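PDB 5ZVE: tRNA (cytosine(72)-C(5))-methyltransferase from Pyrococcus horikoshii, which catalyses the S-adenosyl-L-methionine-dependent methylation of C5 of cytosine 72 in several tRNAs, leaving 5-methylcytidine and S-adenosyl-L-homocysteine. Local coordinates for residues Arg191-Lys196 with Val317-Thr322; Lys259-Gly264 with Ile305-Lys310; Lys292-Thr297 with Tyr327-Gly332. All coordinates share one frame; numbering follows the deposited sequence.

Interaction 1: residues Arg191-Lys196 with Val317-Thr322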
loop_
_atom_site.group_PDB
_atom_site.type_symbol
_atom_site.label_atom_id
_atom_site.label_comp_id
_atom_site.label_asym_id
_atom_site.label_seq_id
_atom_site.Cartn_x
_atom_site.Cartn_y
_atom_site.Cartn_z
ATOM N N ARG A 191 -0.523 -6.673 -13.643
ATOM C CA ARG A 191 -1.038 -7.718 -14.523
ATOM C C ARG A 191 -1.994 -7.154 -15.574
ATOM O O ARG A 191 -1.884 -7.459 -16.763
ATOM C CB ARG A 191 -1.743 -8.797 -13.701
ATOM C CG ARG A 191 -0.799 -9.802 -13.074
ATOM C CD ARG A 191 -0.465 -10.901 -14.071
ATOM N NE ARG A 191 0.344 -11.954 -13.469
ATOM C CZ ARG A 191 0.703 -13.065 -14.099
ATOM N NH1 ARG A 191 0.318 -13.271 -15.352
ATOM N NH2 ARG A 191 1.442 -13.969 -13.477
ATOM N N VAL A 192 -2.926 -6.328 -15.119
ATOM C CA VAL A 192 -3.947 -5.743 -15.978
ATOM C C VAL A 192 -3.328 -4.830 -17.046
ATOM O O VAL A 192 -3.917 -4.603 -18.101
ATOM C CB VAL A 192 -4.984 -4.979 -15.109
ATOM C CG1 VAL A 192 -5.872 -4.067 -15.939
ATOM C CG2 VAL A 192 -5.813 -5.972 -14.293
ATOM N N LEU A 193 -2.107 -4.372 -16.799
ATOM C CA LEU A 193 -1.376 -3.580 -17.780
ATOM C C LEU A 193 -0.909 -4.436 -18.955
ATOM O O LEU A 193 -0.762 -3.939 -20.075
ATOM C CB LEU A 193 -0.173 -2.893 -17.131
ATOM C CG LEU A 193 0.601 -1.949 -18.055
ATOM C CD1 LEU A 193 -0.296 -0.822 -18.552
ATOM C CD2 LEU A 193 1.832 -1.379 -17.367
ATOM N N GLU A 194 -0.697 -5.723 -18.687
ATOM C CA GLU A 194 -0.209 -6.680 -19.682
ATOM C C GLU A 194 1.016 -6.170 -20.443
ATOM O O GLU A 194 0.970 -6.030 -21.665
ATOM C CB GLU A 194 -1.314 -7.031 -20.682
ATOM C CG GLU A 194 -2.575 -7.615 -20.069
ATOM C CD GLU A 194 -3.597 -8.010 -21.127
ATOM O OE1 GLU A 194 -3.209 -8.157 -22.305
ATOM O OE2 GLU A 194 -4.786 -8.176 -20.785
ATOM N N PRO A 195 2.114 -5.886 -19.728
ATOM C CA PRO A 195 3.286 -5.355 -20.429
ATOM C C PRO A 195 3.908 -6.382 -21.366
ATOM O O PRO A 195 3.976 -7.560 -21.026
ATOM C CB PRO A 195 4.244 -5.009 -19.288
ATOM C CG PRO A 195 3.884 -5.977 -18.204
ATOM C CD PRO A 195 2.393 -6.150 -18.303
ATOM N N LYS A 196 4.370 -5.926 -22.525
ATOM C CA LYS A 196 5.045 -6.793 -23.485
ATOM C C LYS A 196 6.476 -6.306 -23.668
ATOM O O LYS A 196 6.743 -5.107 -23.569
ATOM C CB LYS A 196 4.308 -6.809 -24.824
ATOM C CG LYS A 196 2.851 -7.224 -24.721
ATOM C CD LYS A 196 2.709 -8.666 -24.280
ATOM C CE LYS A 196 1.312 -8.935 -23.748
ATOM N NZ LYS A 196 0.265 -8.237 -24.541
ATOM N N VAL A 317 -2.163 2.191 -24.213
ATOM C CA VAL A 317 -2.930 1.798 -23.040
ATOM C C VAL A 317 -2.457 2.528 -21.788
ATOM O O VAL A 317 -1.257 2.600 -21.504
ATOM C CB VAL A 317 -2.842 0.284 -22.800
ATOM C CG1 VAL A 317 -3.536 -0.096 -21.490
ATOM C CG2 VAL A 317 -3.440 -0.468 -23.975
ATOM N N LEU A 318 -3.410 3.077 -21.044
ATOM C CA LEU A 318 -3.116 3.678 -19.750
ATOM C C LEU A 318 -3.789 2.891 -18.638
ATOM O O LEU A 318 -4.980 2.585 -18.711
ATOM C CB LEU A 318 -3.573 5.140 -19.712
ATOM C CG LEU A 318 -3.583 5.823 -18.338
ATOM C CD1 LEU A 318 -2.175 6.062 -17.827
ATOM C CD2 LEU A 318 -4.364 7.128 -18.392
ATOM N N VAL A 319 -3.016 2.544 -17.618
ATOM C CA VAL A 319 -3.600 1.993 -16.408
ATOM C C VAL A 319 -3.462 3.016 -15.292
ATOM O O VAL A 319 -2.355 3.432 -14.939
ATOM C CB VAL A 319 -2.954 0.649 -15.999
ATOM C CG1 VAL A 319 -3.253 0.343 -14.542
ATOM C CG2 VAL A 319 -3.462 -0.471 -16.891
ATOM N N TYR A 320 -4.606 3.426 -14.760
ATOM C CA TYR A 320 -4.676 4.379 -13.668
ATOM C C TYR A 320 -5.099 3.670 -12.390
ATOM O O TYR A 320 -6.094 2.947 -12.378
ATOM C CB TYR A 320 -5.654 5.500 -14.026
ATOM C CG TYR A 320 -5.888 6.550 -12.966
ATOM C CD1 TYR A 320 -5.033 7.641 -12.836
ATOM C CD2 TYR A 320 -6.998 6.485 -12.131
ATOM C CE1 TYR A 320 -5.262 8.624 -11.882
ATOM C CE2 TYR A 320 -7.233 7.460 -11.175
ATOM C CZ TYR A 320 -6.363 8.532 -11.057
ATOM O OH TYR A 320 -6.593 9.505 -10.105
ATOM N N SER A 321 -4.333 3.854 -11.322
ATOM C CA SER A 321 -4.689 3.249 -10.046
ATOM C C SER A 321 -4.456 4.195 -8.875
ATOM O O SER A 321 -3.549 5.027 -8.895
ATOM C CB SER A 321 -3.911 1.942 -9.830
ATOM O OG SER A 321 -2.515 2.166 -9.726
ATOM N N THR A 322 -5.292 4.058 -7.853
ATOM C CA THR A 322 -5.098 4.765 -6.593
ATOM C C THR A 322 -5.376 3.839 -5.418
ATOM O O THR A 322 -6.062 2.826 -5.565
ATOM C CB THR A 322 -6.020 6.000 -6.463
ATOM O OG1 THR A 322 -7.357 5.563 -6.184
ATOM C CG2 THR A 322 -6.018 6.844 -7.738
#

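Interaction 2: residues Lys259-Gly264 with Ile305-Lys310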
loop_
_atom_site.group_PDB
_atom_site.type_symbol
_atom_site.label_atom_id
_atom_site.label_comp_id
_atom_site.label_asym_id
_atom_site.label_seq_id
_atom_site.Cartn_x
_atom_site.Cartn_y
_atom_site.Cartn_z
ATOM N N LYS A 259 5.221 17.088 -16.414
ATOM C CA LYS A 259 5.905 17.604 -17.592
ATOM C C LYS A 259 6.384 16.487 -18.517
ATOM O O LYS A 259 7.209 16.727 -19.390
ATOM C CB LYS A 259 7.090 18.478 -17.176
ATOM C CG LYS A 259 6.725 19.620 -16.237
ATOM C CD LYS A 259 7.924 20.510 -15.968
ATOM C CE LYS A 259 8.040 21.606 -17.015
ATOM N NZ LYS A 259 7.006 22.658 -16.814
ATOM N N LEU A 260 5.865 15.274 -18.325
ATOM C CA LEU A 260 6.279 14.110 -19.122
ATOM C C LEU A 260 6.411 14.324 -20.641
ATOM O O LEU A 260 7.390 13.861 -21.234
ATOM C CB LEU A 260 5.322 12.934 -18.895
ATOM C CG LEU A 260 5.673 11.718 -19.769
ATOM C CD1 LEU A 260 7.044 11.153 -19.430
ATOM C CD2 LEU A 260 4.626 10.642 -19.722
ATOM N N PRO A 261 5.441 15.010 -21.284
ATOM C CA PRO A 261 5.600 15.208 -22.730
ATOM C C PRO A 261 6.871 15.954 -23.145
ATOM O O PRO A 261 7.159 16.005 -24.337
ATOM C CB PRO A 261 4.355 16.017 -23.104
ATOM C CG PRO A 261 3.342 15.608 -22.108
ATOM C CD PRO A 261 4.112 15.458 -20.826
ATOM N N ASP A 262 7.614 16.503 -22.189
ATOM C CA ASP A 262 8.877 17.175 -22.480
ATOM C C ASP A 262 9.918 16.201 -23.023
ATOM O O ASP A 262 10.835 16.602 -23.739
ATOM C CB ASP A 262 9.425 17.877 -21.235
ATOM C CG ASP A 262 8.630 19.114 -20.865
ATOM O OD1 ASP A 262 7.581 19.360 -21.499
ATOM O OD2 ASP A 262 9.054 19.843 -19.943
ATOM N N LEU A 263 9.781 14.925 -22.676
ATOM C CA LEU A 263 10.557 13.879 -23.340
ATOM C C LEU A 263 10.035 13.744 -24.767
ATOM O O LEU A 263 9.037 14.366 -25.120
ATOM C CB LEU A 263 10.456 12.545 -22.585
ATOM C CG LEU A 263 11.250 12.350 -21.284
ATOM C CD1 LEU A 263 10.847 13.339 -20.202
ATOM C CD2 LEU A 263 11.104 10.925 -20.763
ATOM N N GLY A 264 10.678 12.936 -25.598
ATOM C CA GLY A 264 10.212 12.827 -26.969
ATOM C C GLY A 264 9.451 11.543 -27.191
ATOM O O GLY A 264 9.174 11.146 -28.325
ATOM N N ILE A 305 -2.629 12.812 -15.590
ATOM C CA ILE A 305 -3.464 12.103 -16.543
ATOM C C ILE A 305 -3.356 12.710 -17.932
ATOM O O ILE A 305 -3.156 12.001 -18.918
ATOM C CB ILE A 305 -4.929 12.137 -16.103
ATOM C CG1 ILE A 305 -5.128 11.304 -14.835
ATOM C CG2 ILE A 305 -5.819 11.670 -17.235
ATOM C CD1 ILE A 305 -6.485 11.504 -14.190
ATOM N N TRP A 306 -3.493 14.031 -17.996
ATOM C CA TRP A 306 -3.375 14.763 -19.249
ATOM C C TRP A 306 -1.992 14.545 -19.854
ATOM O O TRP A 306 -1.864 14.281 -21.048
ATOM C CB TRP A 306 -3.652 16.259 -19.021
ATOM C CG TRP A 306 -3.611 17.131 -20.256
ATOM C CD1 TRP A 306 -2.951 18.322 -20.397
ATOM C CD2 TRP A 306 -4.254 16.881 -21.517
ATOM N NE1 TRP A 306 -3.146 18.829 -21.661
ATOM C CE2 TRP A 306 -3.942 17.966 -22.368
ATOM C CE3 TRP A 306 -5.063 15.852 -22.009
ATOM C CZ2 TRP A 306 -4.404 18.045 -23.680
ATOM C CZ3 TRP A 306 -5.522 15.932 -23.316
ATOM C CH2 TRP A 306 -5.192 17.024 -24.135
ATOM N N ALA A 307 -0.964 14.626 -19.013
ATOM C CA ALA A 307 0.407 14.402 -19.456
ATOM C C ALA A 307 0.580 12.984 -20.009
ATOM O O ALA A 307 1.316 12.772 -20.975
ATOM C CB ALA A 307 1.381 14.651 -18.315
ATOM N N ALA A 308 -0.105 12.021 -19.397
ATOM C CA ALA A 308 -0.030 10.631 -19.836
ATOM C C ALA A 308 -0.725 10.437 -21.174
ATOM O O ALA A 308 -0.190 9.788 -22.074
ATOM C CB ALA A 308 -0.645 9.714 -18.795
ATOM N N ILE A 309 -1.925 10.995 -21.288
ATOM C CA ILE A 309 -2.712 10.909 -22.513
ATOM C C ILE A 309 -1.947 11.474 -23.708
ATOM O O ILE A 309 -1.920 10.870 -24.781
ATOM C CB ILE A 309 -4.052 11.657 -22.360
ATOM C CG1 ILE A 309 -4.939 10.952 -21.329
ATOM C CG2 ILE A 309 -4.774 11.761 -23.696
ATOM C CD1 ILE A 309 -6.230 11.694 -21.031
ATOM N N LYS A 310 -1.313 12.626 -23.514
ATOM C CA LYS A 310 -0.562 13.270 -24.588
ATOM C C LYS A 310 0.712 12.506 -24.935
ATOM O O LYS A 310 1.250 12.655 -26.029
ATOM C CB LYS A 310 -0.207 14.709 -24.208
ATOM C CG LYS A 310 -1.388 15.664 -24.181
ATOM C CD LYS A 310 -0.933 17.119 -24.088
ATOM C CE LYS A 310 -0.084 17.363 -22.849
ATOM N NZ LYS A 310 0.343 18.793 -22.733
#

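Interaction 3: residues Lys292-Thr297 with Tyr327-Gly332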
loop_
_atom_site.group_PDB
_atom_site.type_symbol
_atom_site.label_atom_id
_atom_site.label_comp_id
_atom_site.label_asym_id
_atom_site.label_seq_id
_atom_site.Cartn_x
_atom_site.Cartn_y
_atom_site.Cartn_z
ATOM N N LYS A 292 -11.381 18.750 1.620
ATOM C CA LYS A 292 -10.505 19.703 0.943
ATOM C C LYS A 292 -9.336 19.003 0.241
ATOM O O LYS A 292 -8.895 19.436 -0.824
ATOM C CB LYS A 292 -9.987 20.747 1.935
ATOM C CG LYS A 292 -9.457 20.150 3.233
ATOM C CD LYS A 292 -8.684 21.179 4.043
ATOM C CE LYS A 292 -7.988 20.537 5.227
ATOM N NZ LYS A 292 -6.999 21.457 5.852
ATOM N N HIS A 293 -8.847 17.918 0.837
ATOM C CA HIS A 293 -7.744 17.153 0.259
ATOM C C HIS A 293 -8.165 16.345 -0.966
ATOM O O HIS A 293 -7.378 16.151 -1.888
ATOM C CB HIS A 293 -7.140 16.208 1.298
ATOM C CG HIS A 293 -6.529 16.908 2.469
ATOM N ND1 HIS A 293 -7.060 16.836 3.738
ATOM C CD2 HIS A 293 -5.428 17.692 2.565
ATOM C CE1 HIS A 293 -6.314 17.544 4.566
ATOM N NE2 HIS A 293 -5.317 18.072 3.880
ATOM N N ILE A 294 -9.404 15.872 -0.967
ATOM C CA ILE A 294 -9.914 15.080 -2.074
ATOM C C ILE A 294 -9.989 15.914 -3.343
ATOM O O ILE A 294 -9.502 15.504 -4.397
ATOM C CB ILE A 294 -11.306 14.501 -1.753
ATOM C CG1 ILE A 294 -11.202 13.485 -0.611
ATOM C CG2 ILE A 294 -11.903 13.841 -2.981
ATOM C CD1 ILE A 294 -12.538 12.944 -0.146
ATOM N N GLU A 295 -10.578 17.099 -3.228
ATOM C CA GLU A 295 -10.705 18.003 -4.364
ATOM C C GLU A 295 -9.338 18.445 -4.875
ATOM O O GLU A 295 -9.062 18.369 -6.069
ATOM C CB GLU A 295 -11.546 19.221 -3.984
ATOM C CG GLU A 295 -11.775 20.192 -5.128
ATOM C CD GLU A 295 -12.440 21.478 -4.675
ATOM O OE1 GLU A 295 -12.611 21.663 -3.449
ATOM O OE2 GLU A 295 -12.789 22.302 -5.547
ATOM N N ALA A 296 -8.477 18.885 -3.965
ATOM C CA ALA A 296 -7.152 19.357 -4.348
ATOM C C ALA A 296 -6.344 18.255 -5.025
ATOM O O ALA A 296 -5.726 18.481 -6.060
ATOM C CB ALA A 296 -6.408 19.888 -3.135
ATOM N N THR A 297 -6.352 17.064 -4.435
ATOM C CA THR A 297 -5.568 15.951 -4.962
ATOM C C THR A 297 -6.123 15.443 -6.292
ATOM O O THR A 297 -5.358 15.090 -7.188
ATOM C CB THR A 297 -5.510 14.793 -3.958
ATOM O OG1 THR A 297 -5.003 15.278 -2.708
ATOM C CG2 THR A 297 -4.612 13.677 -4.470
ATOM N N TYR A 327 -14.696 9.345 -4.887
ATOM C CA TYR A 327 -15.236 9.358 -6.236
ATOM C C TYR A 327 -14.396 10.252 -7.139
ATOM O O TYR A 327 -14.022 9.849 -8.245
ATOM C CB TYR A 327 -16.694 9.832 -6.241
ATOM C CG TYR A 327 -17.329 9.742 -7.609
ATOM C CD1 TYR A 327 -17.963 8.582 -8.025
ATOM C CD2 TYR A 327 -17.274 10.813 -8.493
ATOM C CE1 TYR A 327 -18.535 8.495 -9.282
ATOM C CE2 TYR A 327 -17.839 10.736 -9.745
ATOM C CZ TYR A 327 -18.468 9.575 -10.136
ATOM O OH TYR A 327 -19.032 9.498 -11.389
ATOM N N GLU A 328 -14.115 11.465 -6.666
ATOM C CA GLU A 328 -13.465 12.493 -7.478
ATOM C C GLU A 328 -12.100 12.052 -8.016
ATOM O O GLU A 328 -11.770 12.326 -9.171
ATOM C CB GLU A 328 -13.294 13.789 -6.673
ATOM C CG GLU A 328 -14.582 14.540 -6.354
ATOM C CD GLU A 328 -15.325 13.971 -5.156
ATOM O OE1 GLU A 328 -14.831 12.991 -4.558
ATOM O OE2 GLU A 328 -16.397 14.511 -4.806
ATOM N N GLU A 329 -11.317 11.361 -7.190
ATOM C CA GLU A 329 -9.985 10.923 -7.602
ATOM C C GLU A 329 -10.049 9.688 -8.487
ATOM O O GLU A 329 -9.060 9.315 -9.115
ATOM C CB GLU A 329 -9.102 10.623 -6.385
ATOM C CG GLU A 329 -8.831 11.803 -5.476
ATOM C CD GLU A 329 -8.154 11.385 -4.181
ATOM O OE1 GLU A 329 -6.934 11.129 -4.206
ATOM O OE2 GLU A 329 -8.843 11.305 -3.143
ATOM N N ASN A 330 -11.217 9.064 -8.544
ATOM C CA ASN A 330 -11.348 7.790 -9.235
ATOM C C ASN A 330 -12.280 7.857 -10.439
ATOM O O ASN A 330 -11.846 8.214 -11.535
ATOM C CB ASN A 330 -11.813 6.721 -8.250
ATOM C CG ASN A 330 -10.760 6.413 -7.207
ATOM O OD1 ASN A 330 -9.561 6.496 -7.487
ATOM N ND2 ASN A 330 -11.194 6.067 -5.996
ATOM N N GLU A 331 -13.546 7.504 -10.249
ATOM C CA GLU A 331 -14.503 7.533 -11.353
ATOM C C GLU A 331 -14.594 8.930 -11.971
ATOM O O GLU A 331 -14.728 9.071 -13.188
ATOM C CB GLU A 331 -15.885 7.061 -10.894
ATOM C CG GLU A 331 -15.986 5.555 -10.658
ATOM C CD GLU A 331 -15.596 5.147 -9.245
ATOM O OE1 GLU A 331 -15.020 5.985 -8.511
ATOM O OE2 GLU A 331 -15.867 3.987 -8.870
ATOM N N GLY A 332 -14.518 9.954 -11.130
ATOM C CA GLY A 332 -14.558 11.327 -11.599
ATOM C C GLY A 332 -13.422 11.659 -12.548
ATOM O O GLY A 332 -13.628 12.316 -13.565
#

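Interaction 1: residues Arg191-Lys196 with Val317-Thr322
Neither face nor edge of any flat group enters the meeting of L193 with V319; the whole contact is made by branched aliphatic side chains, V192 and V317 being the other two. The closest approach is L193 CD1 to V319 CG2, 3.6 Å, and the two side chains cross obliquely. One methyl does most of the work on the strand: V319 CG2 also lies 3.8 Å from L193 CA, so it sits against the backbone of the helix end as well as against the leucine. L193 reaches it because its CG stands anti to the backbone N (chi1 -176°), a turn that carries CD1 nearer the strand than the CB direction alone would suggest. Two looser contacts flank this pair: L193 CD1 to V317 CG1 and V192 CG1 to V319 CG2, each 4.4 Å.

V317 and V319 both point toward the helix, as alternate residues of a strand do, and L318 between them points away. The strand belongs to the central sheet of the Rossmann-like class I methyltransferase fold, where V319 shares backbone hydrogen bonds with I270 and L272 of the parallel strand 267-273. Helix 184-193 thus rests its C-terminal turn on one face of this sheet, and L193 also touches I215 of helix 210-218. Just past the contact the chain leaves the helix at E194, whose phi is positive (49°), while E194 N still bonds to R191 O at 2.9 Å. Further along the strand, S321 OG is hydrogen-bonded to D273 OD1, an S-adenosyl-L-methionine-binding residue.

Interaction 2: residues Lys259-Gly264 with Ile305-Lys310
P261 and A307 supply the closest apolar contact, with P261 CD 3.8 Å from A307 CB. L260 adds a longer one from the same short turn, its CB lying 4.3 Å from A307 CB. With only a methyl at A307, L260 CA and A307 CA approach to 5.9 Å, the nearest CA pair across the two segments. K310 joins through its aliphatic part: K310 CE is 3.9 Å from P261 CG, and the lysine chain crosses the proline at about a right angle. A bend about the CG-CD bond of K310 (chi3 -58°) turns CE to the proline while CD rests 3.4 Å above the plane of the W306 ring, offset toward its rim. The lysine methylenes therefore bridge the proline and the indole, and the indole also has a cation-pi partner in K340.

A second kind of contact places carbon against a carbonyl. P261 CG comes within 3.7 Å of A307 O, and L260 CD2 is 4.1 Å from the same oxygen. Neither is a hydrogen bond; that oxygen accepts one from S311 OG, just beyond the segment.

Hydrogen bonds shape each side but do not cross between them. D262 N to K259 O, at 2.8 Å, and L263 N to L260 O are of the i to i+3 type that defines the 3-10 turn, whereas I309 N and K310 N bond to residues four places earlier, as in an alpha helix.

In the Rossmann-like methyltransferase fold, strands 267-273 and 316-322 are parallel neighbours joined by helix 291-310 in a beta-alpha-beta crossover. Here the flank of that helix receives the loop from strand 250-254, downstream of the cofactor-binding D256.

Interaction 3: residues Lys292-Thr297 with Tyr327-Gly332
I294 lies between two glutamates, E328 and E329, and each crosses it at about a right angle. Its branch CG2 makes the nearer approach to each carboxylate: it is 3.4 Å from E328 OE1 and 4.0 Å from E329 OE2, with I294 CG1 close behind at 4.1 Å from E329 OE2. E328 is bent at chi2 (81°), which turns its carboxylate back beside the isoleucine, and E328 CB follows at 3.9 Å from I294 CG2. E329 instead runs extended beyond CG across the helix surface; its CG passes 3.9 Å from I294 O, and its carboxylate goes on to T297, where OE1 is 3.5 Å from T297 CG2.

T297 meets E329 with its methyl because its hydroxyl is turned back to its own helix. T297 OG1 is hydrogen-bonded to H293 O at 2.7 Å, with a C=O...O angle of 149° and the oxygen tilted 25° from the carbonyl plane. The amide T297 N reaches the same carbonyl from the opposite face, so two bonds grip it. Across the contact Y327 O is likewise doubly held, by N330 N of the type I turn 327-330 and by G332 N of the helix that starts after N330.

The carboxylate oxygens thus meet carbon atoms of residues 292-297 and take their hydrogen bonds elsewhere: E328 OE1 with Y12 OH of the N-terminal helix 7-17, and E329 OE2 with the hydroxyls of T277 and S326. E329 lies about 8 Å, side chain to side chain, from the predicted nucleophile C323. It is buried, and the two hydroxyls on OE2 probably offset part of the cost of burying a carboxylate.

Overall arrangement
All three contacts belong to the methyltransferase domain but differ in depth. Interaction 1 is fully buried, purely aliphatic, and packs a helix end on the central sheet. Interactions 2 and 3 are partly buried and use opposite ends of helix 291-310: at its C-terminal end proline and alanine meet beside a surface lysine, while near its start carboxylates meet methyl groups. Strand 316-322 ties them together. Its other face packs on the helix of interaction 2, L318 CD1 lying 4.1 Å from A308 CB, and its end reaches interaction 3 through hydrogen bonds from Y320 OH to E329 O and between T322 OG1 and N330 OD1.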